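Local coordinates for protein erythropoietin (Homo sapiens, PDB 1EER) that regulates red blood cell production as a hormone, binding the erythropoietin receptor and driving its dimerisation, which activates JAK2 and downstream STAT signalling, at residues R10-Y15 with R103-L108; K38-D43 with L67-E72; V46-W51 with L153-G158; V56-V61 with I119-A124. The protein carries 5 engineered substitutions. All coordinates share one frame; numbering follows the deposited sequence.

Contact 1 of 4, residues R10-Y15 with R103-L108; sequences RVLERY and RSLTTL
Tyr15 meets Leu105, Ser104 and Leu108, and Leu12 meets Leu105, where two antiparallel helices of the four-helix cytokine bundle, 9-25 and 91-111, run side by side. The segment axes approach to 11.0 Å, with an angle of 147° between their directions. The apolar part centres on Leu105. Its CD2 is the shared atom, 3.6 Å from Tyr15 CD2 and 3.7 Å from Leu12 CD1, while its CG sits over one face of the Tyr15 ring, displaced toward the rim. Tyr15 CG stands anti to the carbonyl carbon (chi1 -55°), which lays the ring alongside Leu105, the two pointing opposite ways; Leu12 crosses Leu105 almost perpendicularly and continues onto Leu153 of helix 138-161. Val11 CG1 and Leu108 CD2, 4.4 Å apart, add a looser edge. The polar part borders another protein chain, consistent with a receptor-facing surface. Tyr15 packs on an aromatic side chain there, and Ser104 OG bonds to its backbone as well as to Ser100 O. Between the helices the phenol oxygen of Tyr15 approaches Ser104 CB to 3.4 Å, and a water lying in the ring plane bridges Tyr15 OH, at 2.9 Å, to Ser104 OG, at 2.7 Å.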
loop_
_atom_site.group_PDB
_atom_site.type_symbol
_atom_site.label_atom_id
_atom_site.label_comp_id
_atom_site.label_asym_id
_atom_site.label_seq_id
_atom_site.Cartn_x
_atom_site.Cartn_y
_atom_site.Cartn_z
ATOM N N ARG A 10 -1.188 -7.439 1.181
ATOM C CA ARG A 10 -0.315 -6.626 2.026
ATOM C C ARG A 10 1.130 -6.631 1.550
ATOM O O ARG A 10 1.846 -5.634 1.693
ATOM C CB ARG A 10 -0.354 -7.125 3.476
ATOM C CG ARG A 10 -1.730 -7.144 4.141
ATOM C CD ARG A 10 -2.810 -6.488 3.302
ATOM N NE ARG A 10 -3.279 -5.235 3.881
ATOM C CZ ARG A 10 -3.981 -4.327 3.210
ATOM N NH1 ARG A 10 -4.293 -4.535 1.935
ATOM N NH2 ARG A 10 -4.370 -3.210 3.812
ATOM N N VAL A 11 1.558 -7.762 1.001
ATOM C CA VAL A 11 2.919 -7.884 0.509
ATOM C C VAL A 11 3.110 -6.980 -0.697
ATOM O O VAL A 11 4.062 -6.202 -0.752
ATOM C CB VAL A 11 3.251 -9.348 0.124
ATOM C CG1 VAL A 11 4.683 -9.444 -0.439
ATOM C CG2 VAL A 11 3.096 -10.244 1.349
ATOM N N LEU A 12 2.201 -7.069 -1.661
ATOM C CA LEU A 12 2.307 -6.242 -2.852
ATOM C C LEU A 12 2.038 -4.780 -2.524
ATOM O O LEU A 12 2.679 -3.880 -3.067
ATOM C CB LEU A 12 1.326 -6.730 -3.915
ATOM C CG LEU A 12 1.118 -5.802 -5.114
ATOM C CD1 LEU A 12 2.463 -5.353 -5.686
ATOM C CD2 LEU A 12 0.305 -6.536 -6.159
ATOM N N GLU A 13 1.095 -4.552 -1.614
ATOM C CA GLU A 13 0.719 -3.204 -1.214
ATOM C C GLU A 13 1.862 -2.363 -0.671
ATOM O O GLU A 13 1.856 -1.140 -0.824
ATOM C CB GLU A 13 -0.393 -3.254 -0.168
ATOM C CG GLU A 13 -0.832 -1.883 0.309
ATOM C CD GLU A 13 -2.281 -1.855 0.776
ATOM O OE1 GLU A 13 -3.197 -2.034 -0.064
ATOM O OE2 GLU A 13 -2.500 -1.650 1.988
ATOM N N ARG A 14 2.834 -3.006 -0.023
ATOM C CA ARG A 14 3.969 -2.277 0.529
ATOM C C ARG A 14 4.613 -1.421 -0.551
ATOM O O ARG A 14 4.930 -0.250 -0.338
ATOM C CB ARG A 14 5.007 -3.245 1.097
ATOM C CG ARG A 14 6.158 -2.537 1.795
ATOM C CD ARG A 14 7.417 -3.390 1.827
ATOM N NE ARG A 14 8.611 -2.562 1.943
ATOM C CZ ARG A 14 9.854 -3.028 1.880
ATOM N NH1 ARG A 14 10.067 -4.322 1.701
ATOM N NH2 ARG A 14 10.882 -2.194 1.979
ATOM N N TYR A 15 4.794 -2.013 -1.721
ATOM C CA TYR A 15 5.423 -1.309 -2.829
ATOM C C TYR A 15 4.521 -0.236 -3.440
ATOM O O TYR A 15 4.985 0.848 -3.789
ATOM C CB TYR A 15 5.867 -2.332 -3.878
ATOM C CG TYR A 15 6.773 -3.389 -3.280
ATOM C CD1 TYR A 15 8.095 -3.087 -2.934
ATOM C CD2 TYR A 15 6.304 -4.677 -3.023
ATOM C CE1 TYR A 15 8.924 -4.040 -2.345
ATOM C CE2 TYR A 15 7.122 -5.640 -2.436
ATOM C CZ TYR A 15 8.431 -5.314 -2.100
ATOM O OH TYR A 15 9.246 -6.260 -1.521
ATOM N N ARG A 103 13.048 -4.732 -8.005
ATOM C CA ARG A 103 13.802 -5.979 -8.016
ATOM C C ARG A 103 12.989 -7.078 -7.342
ATOM O O ARG A 103 12.938 -8.211 -7.824
ATOM C CB ARG A 103 15.149 -5.803 -7.302
ATOM C CG ARG A 103 16.093 -6.995 -7.468
ATOM C CD ARG A 103 17.313 -6.905 -6.540
ATOM N NE ARG A 103 18.285 -5.915 -6.996
ATOM C CZ ARG A 103 18.557 -4.788 -6.353
ATOM N NH1 ARG A 103 17.930 -4.502 -5.223
ATOM N NH2 ARG A 103 19.435 -3.931 -6.853
ATOM N N SER A 104 12.345 -6.739 -6.231
ATOM C CA SER A 104 11.540 -7.711 -5.507
ATOM C C SER A 104 10.307 -8.101 -6.320
ATOM O O SER A 104 9.975 -9.284 -6.445
ATOM C CB SER A 104 11.124 -7.134 -4.158
ATOM O OG SER A 104 12.266 -6.852 -3.366
ATOM N N LEU A 105 9.641 -7.103 -6.890
ATOM C CA LEU A 105 8.449 -7.348 -7.689
ATOM C C LEU A 105 8.760 -8.247 -8.877
ATOM O O LEU A 105 7.968 -9.129 -9.214
ATOM C CB LEU A 105 7.853 -6.015 -8.161
ATOM C CG LEU A 105 7.316 -5.157 -7.010
ATOM C CD1 LEU A 105 7.048 -3.739 -7.492
ATOM C CD2 LEU A 105 6.046 -5.800 -6.455
ATOM N N THR A 106 9.909 -8.027 -9.513
ATOM C CA THR A 106 10.318 -8.849 -10.655
ATOM C C THR A 106 10.428 -10.325 -10.267
ATOM O O THR A 106 9.988 -11.213 -11.006
ATOM C CB THR A 106 11.691 -8.427 -11.205
ATOM O OG1 THR A 106 11.640 -7.064 -11.644
ATOM C CG2 THR A 106 12.087 -9.328 -12.362
ATOM N N THR A 107 11.032 -10.585 -9.109
ATOM C CA THR A 107 11.199 -11.946 -8.633
ATOM C C THR A 107 9.824 -12.490 -8.277
ATOM O O THR A 107 9.487 -13.622 -8.611
ATOM C CB THR A 107 12.114 -11.995 -7.380
ATOM O OG1 THR A 107 13.436 -11.556 -7.727
ATOM C CG2 THR A 107 12.194 -13.413 -6.832
ATOM N N LEU A 108 9.028 -11.656 -7.615
ATOM C CA LEU A 108 7.674 -12.018 -7.200
ATOM C C LEU A 108 6.763 -12.393 -8.380
ATOM O O LEU A 108 6.016 -13.380 -8.312
ATOM C CB LEU A 108 7.060 -10.857 -6.409
ATOM C CG LEU A 108 6.767 -11.052 -4.913
ATOM C CD1 LEU A 108 7.706 -12.086 -4.297
ATOM C CD2 LEU A 108 6.895 -9.711 -4.210
HETATM O O HOH W 1 12.005 -5.266 -1.223
#

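Contact 2 of 4, residues K38-D43 with L67-E72; sequences KITVPD and LALLSE. Engineered in segment 38-43: Lys38 (natural residue Asn).
Pro42 and Leu69 form the close-packed part of a contact in which strand 34-41 and the loop after it lie over helix 56-82 of the four-helical cytokine fold. The Pro42 ring is turned down onto the helix and straddles two successive leucines: its CG lies 3.8 Å from Leu70 CG, and its CD is 4.0 Å from Leu69 CG. It meets Leu70 at about a right angle and Leu69 more slantwise. Leu69 reaches the strand because its CG stands anti to the backbone N (chi1 164°), which spreads the two methyls beneath the peptide groups of the crossing chain. Leu69 CD1 touches Thr40 O at 3.3 Å and Leu69 CD2 touches Val41 O at 3.7 Å, so the leucine packs against backbone as much as against side chains. No hydrogen bond joins the two segments.

The Thr40 side chain is the looser, partly exposed side, although its carbonyl is touched closely: Thr40 CG2 stays 3.9 Å from Leu69 CD1. Val41 turns its side chain away from Leu70, although their CA atoms are 5.8 Å apart. It rests on Ile133, whose backbone bonds to Val41: this strand, in the long crossover from helix 9-25 to helix 56-82, pairs antiparallel with 133-137 of the crossover between helices 91-111 and 138-161. Pro42 and Leu70 also meet Phe148 of helix 138-161.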
loop_
_atom_site.group_PDB
_atom_site.type_symbol
_atom_site.label_atom_id
_atom_site.label_comp_id
_atom_site.label_asym_id
_atom_site.label_seq_id
_atom_site.Cartn_x
_atom_site.Cartn_y
_atom_site.Cartn_z
ATOM N N LYS A 38 15.616 12.119 -22.288
ATOM C CA LYS A 38 14.362 11.377 -22.346
ATOM C C LYS A 38 14.547 9.887 -22.022
ATOM O O LYS A 38 15.134 9.132 -22.805
ATOM C CB LYS A 38 13.723 11.521 -23.734
ATOM C CG LYS A 38 13.789 12.926 -24.324
ATOM C CD LYS A 38 14.790 13.025 -25.488
ATOM C CE LYS A 38 15.961 12.021 -25.372
ATOM N NZ LYS A 38 17.217 12.593 -24.785
ATOM N N ILE A 39 14.050 9.472 -20.861
ATOM C CA ILE A 39 14.138 8.076 -20.447
ATOM C C ILE A 39 12.856 7.370 -20.876
ATOM O O ILE A 39 11.754 7.762 -20.481
ATOM C CB ILE A 39 14.297 7.953 -18.911
ATOM C CG1 ILE A 39 15.528 8.735 -18.462
ATOM C CG2 ILE A 39 14.399 6.481 -18.503
ATOM C CD1 ILE A 39 15.976 8.429 -17.052
ATOM N N THR A 40 12.999 6.338 -21.701
ATOM C CA THR A 40 11.850 5.582 -22.172
ATOM C C THR A 40 11.169 4.884 -20.994
ATOM O O THR A 40 11.828 4.314 -20.130
ATOM C CB THR A 40 12.280 4.532 -23.203
ATOM O OG1 THR A 40 12.973 5.181 -24.277
ATOM C CG2 THR A 40 11.064 3.790 -23.751
ATOM N N VAL A 41 9.845 4.926 -20.959
ATOM C CA VAL A 41 9.100 4.310 -19.867
ATOM C C VAL A 41 7.953 3.496 -20.432
ATOM O O VAL A 41 7.599 3.643 -21.599
ATOM C CB VAL A 41 8.542 5.390 -18.915
ATOM C CG1 VAL A 41 9.681 6.008 -18.121
ATOM C CG2 VAL A 41 7.815 6.467 -19.710
ATOM N N PRO A 42 7.353 2.617 -19.622
ATOM C CA PRO A 42 6.253 1.861 -20.229
ATOM C C PRO A 42 4.963 2.683 -20.259
ATOM O O PRO A 42 4.898 3.785 -19.710
ATOM C CB PRO A 42 6.139 0.619 -19.343
ATOM C CG PRO A 42 6.708 1.045 -18.009
ATOM C CD PRO A 42 7.582 2.256 -18.211
ATOM N N ASP A 43 3.947 2.159 -20.925
ATOM C CA ASP A 43 2.667 2.841 -20.972
ATOM C C ASP A 43 1.921 2.274 -19.784
ATOM O O ASP A 43 1.918 1.061 -19.590
ATOM C CB ASP A 43 1.910 2.502 -22.257
ATOM C CG ASP A 43 0.591 3.252 -22.370
ATOM O OD1 ASP A 43 0.114 3.799 -21.353
ATOM O OD2 ASP A 43 0.031 3.299 -23.480
ATOM N N LEU A 67 7.263 -3.931 -16.798
ATOM C CA LEU A 67 8.045 -3.866 -15.562
ATOM C C LEU A 67 9.540 -3.867 -15.860
ATOM O O LEU A 67 10.311 -3.169 -15.198
ATOM C CB LEU A 67 7.707 -5.059 -14.670
ATOM C CG LEU A 67 8.102 -4.971 -13.197
ATOM C CD1 LEU A 67 7.239 -3.930 -12.491
ATOM C CD2 LEU A 67 7.949 -6.351 -12.561
ATOM N N ALA A 68 9.936 -4.659 -16.857
ATOM C CA ALA A 68 11.334 -4.741 -17.266
ATOM C C ALA A 68 11.821 -3.379 -17.753
ATOM O O ALA A 68 12.893 -2.920 -17.370
ATOM C CB ALA A 68 11.488 -5.779 -18.366
ATOM N N LEU A 69 11.022 -2.728 -18.595
ATOM C CA LEU A 69 11.365 -1.417 -19.136
ATOM C C LEU A 69 11.450 -0.418 -17.996
ATOM O O LEU A 69 12.343 0.435 -17.961
ATOM C CB LEU A 69 10.298 -1.001 -20.161
ATOM C CG LEU A 69 10.098 0.428 -20.676
ATOM C CD1 LEU A 69 11.416 1.119 -20.908
ATOM C CD2 LEU A 69 9.303 0.363 -21.970
ATOM N N LEU A 70 10.512 -0.546 -17.059
ATOM C CA LEU A 70 10.435 0.306 -15.876
ATOM C C LEU A 70 11.714 0.185 -15.046
ATOM O O LEU A 70 12.287 1.186 -14.611
ATOM C CB LEU A 70 9.224 -0.097 -15.019
ATOM C CG LEU A 70 8.220 0.979 -14.569
ATOM C CD1 LEU A 70 7.354 0.430 -13.445
ATOM C CD2 LEU A 70 8.936 2.237 -14.100
ATOM N N SER A 71 12.153 -1.047 -14.819
ATOM C CA SER A 71 13.373 -1.286 -14.051
ATOM C C SER A 71 14.551 -0.568 -14.706
ATOM O O SER A 71 15.371 0.057 -14.028
ATOM C CB SER A 71 13.671 -2.785 -13.978
ATOM O OG SER A 71 12.672 -3.475 -13.253
ATOM N N GLU A 72 14.629 -0.659 -16.030
ATOM C CA GLU A 72 15.710 -0.022 -16.772
ATOM C C GLU A 72 15.605 1.490 -16.653
ATOM O O GLU A 72 16.623 2.185 -16.565
ATOM C CB GLU A 72 15.659 -0.414 -18.251
ATOM C CG GLU A 72 15.730 -1.906 -18.522
ATOM C CD GLU A 72 15.477 -2.238 -19.986
ATOM O OE1 GLU A 72 15.958 -1.483 -20.854
ATOM O OE2 GLU A 72 14.797 -3.249 -20.269
#

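Contact 3 of 4, residues V46-W51 with L153-G158; sequences VNFYAW and LKLYTG
Val46 begins the contact by meeting Leu155 tip to tip, Val46 CG1 and Leu155 CD1 being 3.6 Å apart. The same Val46 methyl stands over the centre of the Phe48 ring and over the rim of the Trp51 ring system, and thus touches faces of both aromatics. Asn47 then caps the short helix 48-51: its OD1 accepts from Ala50 N at 3.0 Å, in the carbonyl plane and on a lone pair. Its ND2 bonds to the backbone of another protein chain, consistent with a receptor contact. Phe48 follows, bringing CE1 to 3.5 Å from Leu155 CD1 and slightly farther from CD2, a slanting approach that grips both methyls.

Trp51 completes the walk. With its CG anti to the backbone N (chi1 176°), the indole extends to the bundle helix and offers one face to Leu155. Leu155 CD1 lies 4.1 Å from the centroid of the five-membered ring, 18° off its normal, a CH-pi contact, while Tyr156 N lies at the edge of the indole, near its plane, 3.9 Å from Trp51 CZ2. Trp51 NE1 donates to a water at 3.0 Å that also contacts Leu155 O.

Leu155 is therefore clasped on the surface of helix 138-161 by part of the long crossover of the four-helical cytokine fold that leads from helix 9-25 to helix 56-82, with Trp51 continuing onto Gln59 and Glu62 of the latter.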
loop_
_atom_site.group_PDB
_atom_site.type_symbol
_atom_site.label_atom_id
_atom_site.label_comp_id
_atom_site.label_asym_id
_atom_site.label_seq_id
_atom_site.Cartn_x
_atom_site.Cartn_y
_atom_site.Cartn_z
ATOM N N VAL A 46 -4.735 1.771 -18.716
ATOM C CA VAL A 46 -5.490 0.532 -18.821
ATOM C C VAL A 46 -6.922 0.866 -19.241
ATOM O O VAL A 46 -7.628 1.606 -18.551
ATOM C CB VAL A 46 -5.522 -0.247 -17.468
ATOM C CG1 VAL A 46 -6.603 -1.323 -17.507
ATOM C CG2 VAL A 46 -4.166 -0.885 -17.195
ATOM N N ASN A 47 -7.333 0.349 -20.392
ATOM C CA ASN A 47 -8.694 0.563 -20.865
ATOM C C ASN A 47 -9.414 -0.680 -20.348
ATOM O O ASN A 47 -9.241 -1.778 -20.886
ATOM C CB ASN A 47 -8.719 0.629 -22.395
ATOM C CG ASN A 47 -10.085 1.002 -22.944
ATOM O OD1 ASN A 47 -10.912 0.130 -23.211
ATOM N ND2 ASN A 47 -10.325 2.297 -23.115
ATOM N N PHE A 48 -10.193 -0.505 -19.282
ATOM C CA PHE A 48 -10.900 -1.616 -18.656
ATOM C C PHE A 48 -11.798 -2.383 -19.606
ATOM O O PHE A 48 -11.980 -3.594 -19.444
ATOM C CB PHE A 48 -11.698 -1.127 -17.446
ATOM C CG PHE A 48 -10.893 -1.081 -16.187
ATOM C CD1 PHE A 48 -10.546 -2.258 -15.527
ATOM C CD2 PHE A 48 -10.440 0.132 -15.681
ATOM C CE1 PHE A 48 -9.754 -2.227 -14.381
ATOM C CE2 PHE A 48 -9.646 0.178 -14.534
ATOM C CZ PHE A 48 -9.300 -1.004 -13.881
ATOM N N TYR A 49 -12.353 -1.687 -20.598
ATOM C CA TYR A 49 -13.205 -2.345 -21.579
ATOM C C TYR A 49 -12.357 -3.314 -22.411
ATOM O O TYR A 49 -12.710 -4.485 -22.579
ATOM C CB TYR A 49 -13.873 -1.315 -22.502
ATOM C CG TYR A 49 -14.695 -1.972 -23.584
ATOM C CD1 TYR A 49 -15.894 -2.606 -23.278
ATOM C CD2 TYR A 49 -14.237 -2.037 -24.899
ATOM C CE1 TYR A 49 -16.621 -3.300 -24.244
ATOM C CE2 TYR A 49 -14.959 -2.730 -25.880
ATOM C CZ TYR A 49 -16.152 -3.364 -25.539
ATOM O OH TYR A 49 -16.864 -4.086 -26.476
ATOM N N ALA A 50 -11.235 -2.826 -22.932
ATOM C CA ALA A 50 -10.354 -3.667 -23.730
ATOM C C ALA A 50 -9.588 -4.667 -22.857
ATOM O O ALA A 50 -9.397 -5.823 -23.239
ATOM C CB ALA A 50 -9.381 -2.803 -24.497
ATOM N N TRP A 51 -9.160 -4.213 -21.682
ATOM C CA TRP A 51 -8.402 -5.042 -20.755
ATOM C C TRP A 51 -9.084 -6.366 -20.393
ATOM O O TRP A 51 -8.469 -7.431 -20.475
ATOM C CB TRP A 51 -8.084 -4.240 -19.484
ATOM C CG TRP A 51 -7.382 -5.031 -18.405
ATOM C CD1 TRP A 51 -7.974 -5.700 -17.370
ATOM C CD2 TRP A 51 -5.959 -5.221 -18.244
ATOM N NE1 TRP A 51 -7.017 -6.292 -16.576
ATOM C CE2 TRP A 51 -5.773 -6.017 -17.084
ATOM C CE3 TRP A 51 -4.829 -4.798 -18.963
ATOM C CZ2 TRP A 51 -4.493 -6.403 -16.621
ATOM C CZ3 TRP A 51 -3.548 -5.182 -18.501
ATOM C CH2 TRP A 51 -3.400 -5.978 -17.339
ATOM N N LEU A 153 -0.277 -3.813 -13.134
ATOM C CA LEU A 153 0.443 -4.799 -12.330
ATOM C C LEU A 153 -0.530 -5.369 -11.302
ATOM O O LEU A 153 -0.718 -6.587 -11.210
ATOM C CB LEU A 153 1.635 -4.166 -11.611
ATOM C CG LEU A 153 2.581 -5.216 -11.018
ATOM C CD1 LEU A 153 4.007 -4.727 -11.118
ATOM C CD2 LEU A 153 2.210 -5.495 -9.574
ATOM N N LYS A 154 -1.160 -4.483 -10.541
ATOM C CA LYS A 154 -2.124 -4.911 -9.537
ATOM C C LYS A 154 -3.231 -5.711 -10.204
ATOM O O LYS A 154 -3.606 -6.778 -9.715
ATOM C CB LYS A 154 -2.718 -3.701 -8.800
ATOM C CG LYS A 154 -3.735 -4.062 -7.729
ATOM C CD LYS A 154 -3.248 -5.194 -6.814
ATOM C CE LYS A 154 -3.793 -5.051 -5.387
ATOM N NZ LYS A 154 -3.932 -6.351 -4.670
ATOM N N LEU A 155 -3.741 -5.201 -11.326
ATOM C CA LEU A 155 -4.812 -5.876 -12.056
ATOM C C LEU A 155 -4.414 -7.282 -12.480
ATOM O O LEU A 155 -5.162 -8.240 -12.271
ATOM C CB LEU A 155 -5.218 -5.066 -13.292
ATOM C CG LEU A 155 -6.067 -3.813 -13.034
ATOM C CD1 LEU A 155 -6.363 -3.125 -14.363
ATOM C CD2 LEU A 155 -7.360 -4.175 -12.311
ATOM N N TYR A 156 -3.239 -7.408 -13.085
ATOM C CA TYR A 156 -2.764 -8.710 -13.515
ATOM C C TYR A 156 -2.625 -9.647 -12.300
ATOM O O TYR A 156 -3.125 -10.778 -12.307
ATOM C CB TYR A 156 -1.415 -8.571 -14.225
ATOM C CG TYR A 156 -0.701 -9.891 -14.352
ATOM C CD1 TYR A 156 -1.215 -10.895 -15.171
ATOM C CD2 TYR A 156 0.435 -10.174 -13.597
ATOM C CE1 TYR A 156 -0.627 -12.147 -15.233
ATOM C CE2 TYR A 156 1.031 -11.429 -13.654
ATOM C CZ TYR A 156 0.488 -12.409 -14.473
ATOM O OH TYR A 156 1.038 -13.666 -14.533
ATOM N N THR A 157 -1.950 -9.166 -11.257
ATOM C CA THR A 157 -1.739 -9.961 -10.050
ATOM C C THR A 157 -3.045 -10.432 -9.403
ATOM O O THR A 157 -3.131 -11.556 -8.918
ATOM C CB THR A 157 -0.937 -9.174 -9.003
ATOM O OG1 THR A 157 0.411 -8.994 -9.460
ATOM C CG2 THR A 157 -0.917 -9.922 -7.695
ATOM N N GLY A 158 -4.057 -9.568 -9.397
ATOM C CA GLY A 158 -5.335 -9.928 -8.812
ATOM C C GLY A 158 -5.980 -11.117 -9.496
ATOM O O GLY A 158 -6.438 -12.050 -8.840
HETATM O O HOH W 2 -7.432 -8.545 -14.575
#

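Contact 4 of 4, residues V56-V61 with I119-A124; sequences VGQQAV and ISNSDA. Engineered in segment 119-124: Asn121 (natural residue Pro), Ser122 (natural residue Pro).
The start of helix 56-82 and the turn that follows helix 114-120 meet here at one end of the four-helix bundle, where the long connection toward strand 133-137 departs. The turn is a type I beta turn from Ser120 to Asp123, and its two central residues, Asn121 and Ser122, are engineered replacements for prolines. Both direct their side chains at the helix.

The engineered Asn121 lies against the backbone of Gly57, which has no side chain to hold the amide at a distance. Asn121 ND2 comes within 3.0 Å of both Gly57 C and Gln58 N; the latter pair are two donors, an unfavourable, strained approach that leaves the orientation of the amide less sure. Asn121 CB meets Val61 CG2 at 3.5 Å, the two side chains crossing at a slant.

Val61 offers its other methyl to Ser122. With CG1 anti to the backbone N (chi1 178°), this methyl is 3.1 Å from Ser122 OG, a tight approach of an apolar carbon to a hydroxyl that also makes a weak hydrogen bond to Gln65 OE1.

The polar link between the segments is made through water: one molecule donates to Gln58 OE1 at 2.6 Å and more weakly to Asn121 O at 3.4 Å. On the bundle side, Ala60 and Gln59 pack on Tyr156 of helix 138-161. The arrangement is that of a turn docked on a helix at the end of a bundle, where a long crossover of the four-helical cytokine fold leaves it.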
loop_
_atom_site.group_PDB
_atom_site.type_symbol
_atom_site.label_atom_id
_atom_site.label_comp_id
_atom_site.label_asym_id
_atom_site.label_seq_id
_atom_site.Cartn_x
_atom_site.Cartn_y
_atom_site.Cartn_z
ATOM N N VAL A 56 -6.186 -13.415 -21.463
ATOM C CA VAL A 56 -5.566 -13.163 -20.164
ATOM C C VAL A 56 -4.048 -13.239 -20.220
ATOM O O VAL A 56 -3.353 -12.469 -19.560
ATOM C CB VAL A 56 -6.081 -14.153 -19.103
ATOM C CG1 VAL A 56 -5.566 -13.753 -17.731
ATOM C CG2 VAL A 56 -7.606 -14.177 -19.109
ATOM N N GLY A 57 -3.539 -14.166 -21.019
ATOM C CA GLY A 57 -2.101 -14.311 -21.155
ATOM C C GLY A 57 -1.425 -13.024 -21.576
ATOM O O GLY A 57 -0.270 -12.785 -21.225
ATOM N N GLN A 58 -2.144 -12.196 -22.332
ATOM C CA GLN A 58 -1.624 -10.913 -22.793
ATOM C C GLN A 58 -1.437 -9.948 -21.617
ATOM O O GLN A 58 -0.636 -9.009 -21.689
ATOM C CB GLN A 58 -2.569 -10.299 -23.840
ATOM C CG GLN A 58 -2.133 -8.923 -24.367
ATOM C CD GLN A 58 -0.738 -8.926 -24.981
ATOM O OE1 GLN A 58 -0.259 -9.955 -25.477
ATOM N NE2 GLN A 58 -0.075 -7.769 -24.946
ATOM N N GLN A 59 -2.180 -10.162 -20.536
ATOM C CA GLN A 59 -2.011 -9.304 -19.371
ATOM C C GLN A 59 -0.571 -9.556 -18.885
ATOM O O GLN A 59 0.167 -8.626 -18.565
ATOM C CB GLN A 59 -3.019 -9.679 -18.281
ATOM C CG GLN A 59 -4.481 -9.619 -18.711
ATOM C CD GLN A 59 -5.438 -9.926 -17.565
ATOM O OE1 GLN A 59 -5.012 -10.204 -16.444
ATOM N NE2 GLN A 59 -6.737 -9.881 -17.844
ATOM N N ALA A 60 -0.185 -10.831 -18.855
ATOM C CA ALA A 60 1.153 -11.240 -18.445
ATOM C C ALA A 60 2.206 -10.537 -19.304
ATOM O O ALA A 60 3.147 -9.936 -18.783
ATOM C CB ALA A 60 1.292 -12.751 -18.578
ATOM N N VAL A 61 2.039 -10.611 -20.622
ATOM C CA VAL A 61 2.968 -9.972 -21.555
ATOM C C VAL A 61 3.162 -8.499 -21.213
ATOM O O VAL A 61 4.287 -8.030 -21.009
ATOM C CB VAL A 61 2.454 -10.068 -23.017
ATOM C CG1 VAL A 61 3.415 -9.344 -23.965
ATOM C CG2 VAL A 61 2.299 -11.526 -23.418
ATOM N N ILE A 119 6.644 -14.735 -22.230
ATOM C CA ILE A 119 7.545 -15.160 -23.306
ATOM C C ILE A 119 6.862 -16.026 -24.368
ATOM O O ILE A 119 7.189 -15.938 -25.553
ATOM C CB ILE A 119 8.784 -15.950 -22.761
ATOM C CG1 ILE A 119 9.760 -15.007 -22.050
ATOM C CG2 ILE A 119 9.522 -16.614 -23.914
ATOM C CD1 ILE A 119 11.112 -15.643 -21.723
ATOM N N SER A 120 5.923 -16.866 -23.944
ATOM C CA SER A 120 5.211 -17.743 -24.864
ATOM C C SER A 120 4.116 -16.996 -25.621
ATOM O O SER A 120 3.995 -17.121 -26.836
ATOM C CB SER A 120 4.608 -18.912 -24.091
ATOM O OG SER A 120 5.632 -19.719 -23.533
ATOM N N ASN A 121 3.319 -16.219 -24.895
ATOM C CA ASN A 121 2.235 -15.446 -25.495
ATOM C C ASN A 121 2.829 -14.406 -26.441
ATOM O O ASN A 121 2.116 -13.784 -27.232
ATOM C CB ASN A 121 1.421 -14.740 -24.403
ATOM C CG ASN A 121 -0.042 -15.169 -24.382
ATOM O OD1 ASN A 121 -0.363 -16.353 -24.482
ATOM N ND2 ASN A 121 -0.936 -14.196 -24.248
ATOM N N SER A 122 4.146 -14.235 -26.355
ATOM C CA SER A 122 4.866 -13.267 -27.174
ATOM C C SER A 122 5.907 -13.922 -28.067
ATOM O O SER A 122 6.869 -13.265 -28.459
ATOM C CB SER A 122 5.575 -12.250 -26.275
ATOM O OG SER A 122 4.788 -11.087 -26.082
ATOM N N ASP A 123 5.726 -15.197 -28.399
ATOM C CA ASP A 123 6.714 -15.891 -29.228
ATOM C C ASP A 123 6.474 -15.841 -30.739
ATOM O O ASP A 123 7.169 -16.521 -31.499
ATOM C CB ASP A 123 6.857 -17.351 -28.780
ATOM C CG ASP A 123 5.572 -18.137 -28.923
ATOM O OD1 ASP A 123 4.640 -17.649 -29.597
ATOM O OD2 ASP A 123 5.495 -19.247 -28.360
ATOM N N ALA A 124 5.496 -15.037 -31.166
ATOM C CA ALA A 124 5.175 -14.880 -32.583
ATOM C C ALA A 124 5.439 -13.435 -32.984
ATOM O O ALA A 124 5.291 -12.526 -32.172
ATOM C CB ALA A 124 3.720 -15.236 -32.841
HETATM O O HOH W 3 -0.756 -12.382 -26.204
#

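Overall arrangement
The four contacts tie together the helices and crossovers of the four-helical cytokine fold. Contact 1 joins two helices of the bundle, and its Leu12 packs on Leu153, Lys154 and Thr157 of contact 3, with centres about 17 Å apart. Contact 2, also about 17 Å from contact 1, meets it through Leu67, which packs on Thr106 and, on its other methyl, on Leu153 of contact 3. Contacts 3 and 4 are the nearest pair, with centres about 14 Å apart, touching through Trp51 on Gln59 and Tyr156 on Ala60. Contacts 1 and 3 both reach other protein chains of the assembly, probably as receptor-facing surface, whereas contacts 2 and 4 touch none.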